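Local coordinates for proteasome protein (Corynebacterium glutamicum ATCC 13032, PDB 2P90), which is of unknown function but belongs to the PAC2 family and may be linked to the proteasome, at residues B[26-31]-B[133-138]. Sequence-based numbering, arbitrary orientation.
Sequences PTLIVA and ENTICL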
loop_
_atom_site.group_PDB
_atom_site.type_symbol
_atom_site.label_atom_id
_atom_site.label_comp_id
_atom_site.label_asym_id
_atom_site.label_seq_id
_atom_site.Cartn_x
_atom_site.Cartn_y
_atom_site.Cartn_z
ATOM N N PRO B 26 30.210 18.226 7.972
ATOM C CA PRO B 26 28.856 18.796 7.943
ATOM C C PRO B 26 27.849 18.000 8.793
ATOM O O PRO B 26 28.095 16.862 9.187
ATOM C CB PRO B 26 28.491 18.734 6.460
ATOM C CG PRO B 26 29.257 17.537 5.964
ATOM C CD PRO B 26 30.574 17.620 6.674
ATOM N N THR B 27 26.744 18.642 9.127
ATOM C CA THR B 27 25.629 17.895 9.668
ATOM C C THR B 27 24.645 17.550 8.520
ATOM O O THR B 27 24.529 18.278 7.504
ATOM C CB THR B 27 24.986 18.567 10.940
ATOM O OG1 THR B 27 23.544 18.654 10.826
ATOM C CG2 THR B 27 25.559 19.908 11.185
ATOM N N LEU B 28 23.993 16.399 8.673
ATOM C CA LEU B 28 22.988 15.978 7.721
ATOM C C LEU B 28 21.602 16.255 8.294
ATOM O O LEU B 28 21.310 15.891 9.426
ATOM C CB LEU B 28 23.152 14.505 7.369
ATOM C CG LEU B 28 22.059 13.845 6.483
ATOM C CD1 LEU B 28 22.043 14.387 5.069
ATOM C CD2 LEU B 28 22.246 12.345 6.479
ATOM N N ILE B 29 20.758 16.870 7.472
ATOM C CA ILE B 29 19.332 17.049 7.745
ATOM C C ILE B 29 18.518 16.041 6.942
ATOM O O ILE B 29 18.683 15.923 5.733
ATOM C CB ILE B 29 18.915 18.493 7.390
ATOM C CG1 ILE B 29 19.835 19.451 8.165
ATOM C CG2 ILE B 29 17.417 18.736 7.675
ATOM C CD1 ILE B 29 19.795 20.823 7.624
ATOM N N VAL B 30 17.664 15.301 7.633
ATOM C CA VAL B 30 16.843 14.320 7.023
ATOM C C VAL B 30 15.399 14.853 7.106
ATOM O O VAL B 30 14.820 14.974 8.197
ATOM C CB VAL B 30 17.030 12.917 7.694
ATOM C CG1 VAL B 30 15.967 11.936 7.225
ATOM C CG2 VAL B 30 18.433 12.352 7.444
ATOM N N ALA B 31 14.852 15.185 5.929
ATOM C CA ALA B 31 13.481 15.680 5.769
ATOM C C ALA B 31 12.668 14.768 4.818
ATOM O O ALA B 31 12.569 15.067 3.613
ATOM C CB ALA B 31 13.512 17.103 5.220
ATOM N N GLU B 133 29.102 14.630 10.783
ATOM C CA GLU B 133 29.376 14.533 12.219
ATOM C C GLU B 133 28.134 14.472 13.105
ATOM O O GLU B 133 28.228 14.103 14.260
ATOM C CB GLU B 133 30.364 15.636 12.670
ATOM C CG GLU B 133 29.726 16.940 13.154
ATOM C CD GLU B 133 29.298 16.906 14.645
ATOM O OE1 GLU B 133 28.265 17.573 14.956
ATOM O OE2 GLU B 133 29.974 16.216 15.479
ATOM N N ASN B 134 26.971 14.812 12.561
ATOM C CA ASN B 134 25.701 14.725 13.297
ATOM C C ASN B 134 24.515 14.647 12.329
ATOM O O ASN B 134 24.482 15.311 11.289
ATOM C CB ASN B 134 25.511 15.918 14.263
ATOM C CG ASN B 134 24.261 15.790 15.149
ATOM O OD1 ASN B 134 23.530 16.750 15.332
ATOM N ND2 ASN B 134 24.027 14.624 15.706
ATOM N N THR B 135 23.522 13.864 12.696
ATOM C CA THR B 135 22.344 13.727 11.839
ATOM C C THR B 135 21.079 14.154 12.576
ATOM O O THR B 135 20.836 13.733 13.697
ATOM C CB THR B 135 22.185 12.266 11.261
ATOM O OG1 THR B 135 23.343 11.939 10.482
ATOM C CG2 THR B 135 20.906 12.148 10.396
ATOM N N ILE B 136 20.293 14.969 11.887
ATOM C CA ILE B 136 19.041 15.459 12.403
ATOM C C ILE B 136 17.861 15.130 11.494
ATOM O O ILE B 136 17.785 15.648 10.390
ATOM C CB ILE B 136 19.051 17.005 12.599
ATOM C CG1 ILE B 136 20.291 17.455 13.401
ATOM C CG2 ILE B 136 17.697 17.439 13.237
ATOM C CD1 ILE B 136 20.322 18.975 13.730
ATOM N N CYS B 137 16.939 14.323 12.015
ATOM C CA CYS B 137 15.695 13.965 11.356
ATOM C C CYS B 137 14.520 14.822 11.799
ATOM O O CYS B 137 14.361 15.098 12.976
ATOM C CB CYS B 137 15.380 12.509 11.637
ATOM S SG CYS B 137 16.648 11.366 11.030
ATOM N N LEU B 138 13.693 15.237 10.848
ATOM C CA LEU B 138 12.603 16.154 11.134
ATOM C C LEU B 138 11.247 15.468 11.107
ATOM O O LEU B 138 11.002 14.631 10.241
ATOM C CB LEU B 138 12.618 17.295 10.130
ATOM C CG LEU B 138 13.947 18.028 9.937
ATOM C CD1 LEU B 138 13.723 19.210 8.979
ATOM C CD2 LEU B 138 14.600 18.480 11.281
HETATM O O HOH W 1 12.405 13.092 8.140
#
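Leu28 and Val30 of strand 27-31 exchange backbone hydrogen bonds with Asn134, Ile136 and Leu138 of strand 134-138 in a parallel ladder; the axes lie 4.7 Å apart at 17°. The innermost pair is short and nearly linear at the hydrogen: Ile136 N reaches Leu28 O at 2.8 Å (N-H...O 172°), and Val30 N reaches Ile136 O at 2.8 Å, but tilted 28° from that carbonyl's plane. Val30 O is gripped twice, by Leu138 N at 2.9 Å and by a water that also donates to Leu138 O. On one face Cys137 SG rests 3.7 Å from Val30 CB, while Val30 CG2, beside its own backbone N, meets Thr135 CG2 at 3.9 Å. On the other, Leu138 CD1 slants across to Ile29 CG2 at 3.9 Å. Helix 179-189 packs over Val30, Thr135 and Cys137, helix 211-225 over Ile29, Ile136 and Leu138, while strand 103-108 takes backbone bonds of Thr27, Ile29 and Ala31. Where the pairing begins, Glu133 N bonds to Pro26 O at 2.9 Å, and its carboxylate salt-bridges Arg162. Inside this alpha/beta core, cross-strand bonds serve N and O of Leu28, Val30 and Ile136, and apolar side-chain contacts lie on both faces.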